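Local structure of isomaltodextranase (Arthrobacter globiformis, 5AWO) at residues P38-I43 with Y197-F202. The protein hydrolyses alpha-1,6-glucosidic linkages in dextran-type polysaccharides, releasing successive isomaltose units from the non-reducing ends of the chains. Numbering follows the deposited sequence.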
ATOM      1  N   PRO A  38      -7.847  -1.120  -1.580  1.00 13.95           N
ATOM      2  CA  PRO A  38      -9.220  -1.459  -1.918  1.00 14.36           C
ATOM      3  C   PRO A  38     -10.010  -2.090  -0.761  1.00 14.71           C
ATOM      4  O   PRO A  38      -9.431  -2.654   0.173  1.00 14.24           O
ATOM      5  CB  PRO A  38      -9.050  -2.495  -3.017  1.00 15.16           C
ATOM      6  CG  PRO A  38      -7.795  -3.201  -2.658  1.00 15.75           C
ATOM      7  CD  PRO A  38      -6.902  -2.128  -2.108  1.00 14.41           C
ATOM      8  N   ARG A  39     -11.324  -2.040  -0.878  1.00 14.20           N
ATOM      9  CA  ARG A  39     -12.242  -2.684   0.022  1.00 14.06           C
ATOM     10  C   ARG A  39     -12.594  -4.015  -0.563  1.00 14.45           C
ATOM     11  O   ARG A  39     -13.057  -4.098  -1.707  1.00 14.62           O
ATOM     12  CB  ARG A  39     -13.514  -1.840   0.176  1.00 14.22           C
ATOM     13  CG  ARG A  39     -13.250  -0.480   0.739  1.00 14.49           C
ATOM     14  CD  ARG A  39     -14.504   0.372   0.881  1.00 15.31           C
ATOM     15  NE  ARG A  39     -14.137   1.773   1.039  1.00 14.97           N
ATOM     16  CZ  ARG A  39     -14.980   2.813   1.065  1.00 15.34           C
ATOM     17  NH1 ARG A  39     -16.303   2.645   1.005  1.00 15.90           N
ATOM     18  NH2 ARG A  39     -14.472   4.024   1.141  1.00 16.40           N
ATOM     19  N   TYR A  40     -12.470  -5.082   0.215  1.00 13.24           N
ATOM     20  CA  TYR A  40     -12.804  -6.405  -0.260  1.00 13.39           C
ATOM     21  C   TYR A  40     -13.137  -7.382   0.839  1.00 12.77           C
ATOM     22  O   TYR A  40     -12.971  -7.050   2.037  1.00 13.47           O
ATOM     23  CB  TYR A  40     -11.734  -6.961  -1.209  1.00 13.73           C
ATOM     24  CG  TYR A  40     -10.367  -7.369  -0.652  1.00 13.01           C
ATOM     25  CD1 TYR A  40      -9.380  -6.421  -0.390  1.00 13.62           C
ATOM     26  CD2 TYR A  40     -10.038  -8.702  -0.450  1.00 13.60           C
ATOM     27  CE1 TYR A  40      -8.103  -6.816   0.020  1.00 13.09           C
ATOM     28  CE2 TYR A  40      -8.782  -9.079  -0.036  1.00 12.86           C
ATOM     29  CZ  TYR A  40      -7.820  -8.140   0.192  1.00 12.74           C
ATOM     30  OH  TYR A  40      -6.551  -8.543   0.589  1.00 13.71           O
ATOM     31  N   TRP A  41     -13.618  -8.556   0.453  1.00 13.02           N
ATOM     32  CA  TRP A  41     -13.804  -9.693   1.330  1.00 13.36           C
ATOM     33  C   TRP A  41     -12.955 -10.828   0.855  1.00 13.48           C
ATOM     34  O   TRP A  41     -12.729 -10.987  -0.366  1.00 13.62           O
ATOM     35  CB  TRP A  41     -15.260 -10.150   1.313  1.00 13.74           C
ATOM     36  CG  TRP A  41     -15.563 -11.355   2.130  1.00 14.05           C
ATOM     37  CD1 TRP A  41     -15.818 -11.400   3.478  1.00 14.10           C
ATOM     38  CD2 TRP A  41     -15.646 -12.703   1.669  1.00 14.30           C
ATOM     39  NE1 TRP A  41     -16.030 -12.682   3.876  1.00 15.13           N
ATOM     40  CE2 TRP A  41     -15.954 -13.509   2.782  1.00 14.63           C
ATOM     41  CE3 TRP A  41     -15.498 -13.308   0.402  1.00 14.71           C
ATOM     42  CZ2 TRP A  41     -16.100 -14.893   2.684  1.00 14.63           C
ATOM     43  CZ3 TRP A  41     -15.667 -14.680   0.311  1.00 14.62           C
ATOM     44  CH2 TRP A  41     -15.981 -15.447   1.437  1.00 15.02           C
ATOM     45  N   ASN A  42     -12.443 -11.600   1.793  1.00 13.56           N
ATOM     46  CA  ASN A  42     -11.602 -12.750   1.486  1.00 13.63           C
ATOM     47  C   ASN A  42     -12.064 -13.990   2.231  1.00 13.76           C
ATOM     48  O   ASN A  42     -12.541 -13.890   3.351  1.00 13.69           O
ATOM     49  CB  ASN A  42     -10.139 -12.408   1.823  1.00 14.18           C
ATOM     50  CG  ASN A  42      -9.151 -13.495   1.402  1.00 13.53           C
ATOM     51  OD1 ASN A  42      -9.027 -14.522   2.033  1.00 13.78           O
ATOM     52  ND2 ASN A  42      -8.382 -13.226   0.320  1.00 14.83           N
ATOM     53  N   ILE A  43     -11.903 -15.152   1.603  1.00 12.73           N
ATOM     54  CA  ILE A  43     -12.345 -16.432   2.134  1.00 13.80           C
ATOM     55  C   ILE A  43     -11.541 -16.932   3.343  1.00 13.91           C
ATOM     56  O   ILE A  43     -11.839 -17.980   3.867  1.00 14.17           O
ATOM     57  CB  ILE A  43     -12.295 -17.556   1.044  1.00 13.87           C
ATOM     58  CG1 ILE A  43     -10.848 -17.909   0.659  1.00 14.28           C
ATOM     59  CG2 ILE A  43     -13.129 -17.176  -0.169  1.00 14.87           C
ATOM     60  CD1 ILE A  43     -10.687 -19.201  -0.106  1.00 14.46           C
ATOM     61  N   TYR A 197      -7.836  -7.387  -8.971  1.00 15.07           N
ATOM     62  CA  TYR A 197      -6.985  -7.571  -7.810  1.00 14.39           C
ATOM     63  C   TYR A 197      -6.407  -8.987  -7.852  1.00 13.43           C
ATOM     64  O   TYR A 197      -7.145  -9.975  -7.748  1.00 14.27           O
ATOM     65  CB  TYR A 197      -7.834  -7.404  -6.563  1.00 14.72           C
ATOM     66  CG  TYR A 197      -7.087  -7.389  -5.239  1.00 14.42           C
ATOM     67  CD1 TYR A 197      -6.288  -6.324  -4.890  1.00 14.44           C
ATOM     68  CD2 TYR A 197      -7.224  -8.438  -4.353  1.00 14.63           C
ATOM     69  CE1 TYR A 197      -5.639  -6.281  -3.664  1.00 14.09           C
ATOM     70  CE2 TYR A 197      -6.576  -8.406  -3.119  1.00 14.21           C
ATOM     71  CZ  TYR A 197      -5.800  -7.329  -2.792  1.00 14.00           C
ATOM     72  OH  TYR A 197      -5.160  -7.277  -1.561  1.00 15.56           O
ATOM     73  N   LEU A 198      -5.080  -9.071  -7.989  1.00 14.09           N
ATOM     74  CA  LEU A 198      -4.368 -10.353  -7.992  1.00 13.56           C
ATOM     75  C   LEU A 198      -3.436 -10.414  -6.778  1.00 13.78           C
ATOM     76  O   LEU A 198      -2.561  -9.563  -6.614  1.00 14.14           O
ATOM     77  CB  LEU A 198      -3.602 -10.526  -9.299  1.00 14.22           C
ATOM     78  CG  LEU A 198      -2.842 -11.842  -9.430  1.00 14.36           C
ATOM     79  CD1 LEU A 198      -3.798 -13.008  -9.471  1.00 14.74           C
ATOM     80  CD2 LEU A 198      -1.918 -11.836 -10.653  1.00 16.15           C
ATOM     81  N   ARG A 199      -3.653 -11.424  -5.946  1.00 12.62           N
ATOM     82  CA  ARG A 199      -2.955 -11.570  -4.655  1.00 12.50           C
ATOM     83  C   ARG A 199      -1.947 -12.705  -4.746  1.00 12.20           C
ATOM     84  O   ARG A 199      -2.323 -13.860  -4.857  1.00 12.70           O
ATOM     85  CB  ARG A 199      -3.971 -11.794  -3.531  1.00 13.26           C
ATOM     86  CG  ARG A 199      -3.374 -11.723  -2.129  1.00 13.17           C
ATOM     87  CD  ARG A 199      -4.457 -11.500  -1.086  1.00 13.36           C
ATOM     88  NE  ARG A 199      -3.970 -11.372   0.289  1.00 13.96           N
ATOM     89  CZ  ARG A 199      -3.555 -10.257   0.829  1.00 14.20           C
ATOM     90  NH1 ARG A 199      -3.452  -9.132   0.126  1.00 13.51           N
ATOM     91  NH2 ARG A 199      -3.195 -10.279   2.112  1.00 14.21           N
ATOM     92  N   ILE A 200      -0.666 -12.315  -4.701  1.00 12.27           N
ATOM     93  CA  ILE A 200       0.439 -13.203  -5.071  1.00 12.95           C
ATOM     94  C   ILE A 200       1.252 -13.503  -3.807  1.00 13.10           C
ATOM     95  O   ILE A 200       1.985 -12.642  -3.324  1.00 13.31           O
ATOM     96  CB  ILE A 200       1.337 -12.526  -6.101  1.00 13.29           C
ATOM     97  CG1 ILE A 200       0.510 -12.108  -7.330  1.00 13.93           C
ATOM     98  CG2 ILE A 200       2.487 -13.445  -6.452  1.00 13.98           C
ATOM     99  CD1 ILE A 200       1.329 -11.389  -8.386  1.00 14.75           C
ATOM    100  N   ASP A 201       1.153 -14.748  -3.318  1.00 13.57           N
ATOM    101  CA  ASP A 201       1.715 -15.131  -2.023  1.00 13.52           C
ATOM    102  C   ASP A 201       2.939 -16.030  -2.183  1.00 13.90           C
ATOM    103  O   ASP A 201       3.267 -16.460  -3.290  1.00 14.09           O
ATOM    104  CB  ASP A 201       0.596 -15.878  -1.263  1.00 13.68           C
ATOM    105  CG  ASP A 201       0.807 -16.033   0.256  1.00 14.77           C
ATOM    106  OD1 ASP A 201       1.816 -15.558   0.815  1.00 15.47           O
ATOM    107  OD2 ASP A 201      -0.101 -16.682   0.856  1.00 15.58           O
ATOM    108  N   PHE A 202       3.634 -16.278  -1.063  1.00 13.99           N
ATOM    109  CA  PHE A 202       4.793 -17.179  -1.012  1.00 14.23           C
ATOM    110  C   PHE A 202       5.965 -16.694  -1.858  1.00 15.39           C
ATOM    111  O   PHE A 202       6.839 -17.468  -2.261  1.00 15.28           O
ATOM    112  CB  PHE A 202       4.369 -18.621  -1.339  1.00 14.70           C
ATOM    113  CG  PHE A 202       3.515 -19.228  -0.249  1.00 14.40           C
ATOM    114  CD1 PHE A 202       4.103 -19.710   0.907  1.00 14.52           C
ATOM    115  CD2 PHE A 202       2.152 -19.262  -0.353  1.00 15.52           C
ATOM    116  CE1 PHE A 202       3.345 -20.235   1.925  1.00 15.46           C
ATOM    117  CE2 PHE A 202       1.369 -19.784   0.669  1.00 14.91           C
ATOM    118  CZ  PHE A 202       1.973 -20.269   1.816  1.00 15.08           C
TER
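Tyr40 and Tyr197 meet through different first torsions: in Tyr40 CG sits between the backbone N and the carbonyl carbon (chi1 71°), in Tyr197 it swings anti to the backbone N (chi1 -173°), and both rings reach into the middle of the barrel. There they form an edge-to-face pair, centroids 4.6 Å apart and planes at 50°; Tyr197 CE2 lies 3.5 Å from Tyr40 CZ, over one face of the Tyr40 ring. The phenols also join: Tyr197 OH donates to Tyr40 OH at 2.9 Å. Arg199, extended from CG to NE, turns one face of its guanidinium toward that Tyr40 oxygen, which sits near the NH1 rim; NH1 is 3.2 Å from Tyr40 OH, but the angle is poor for a bond, and the charge is paired instead with Asp314 and Asp316. On Tyr197, CE1 packs 3.9 Å from Pro38 CG. A leucine in place of Tyr197 would probably leave the Tyr40 hydroxyl without its donor and the Tyr40 face without its aromatic edge. The contact lies inside the GH27 TIM barrel and bridges strands 39-42 and 197-200, which are separated in the sheet by strands 77-79 and 120-124. Strand 197-200 leads to Asp201, very probably the nucleophile, at its C-terminal end. Around the tyrosines, Ile77 and Cys79 of strand 77-79 and Glu242 and Ser244 of strand 242-245 line the interior, while helix 56-68 packs outside against Trp41.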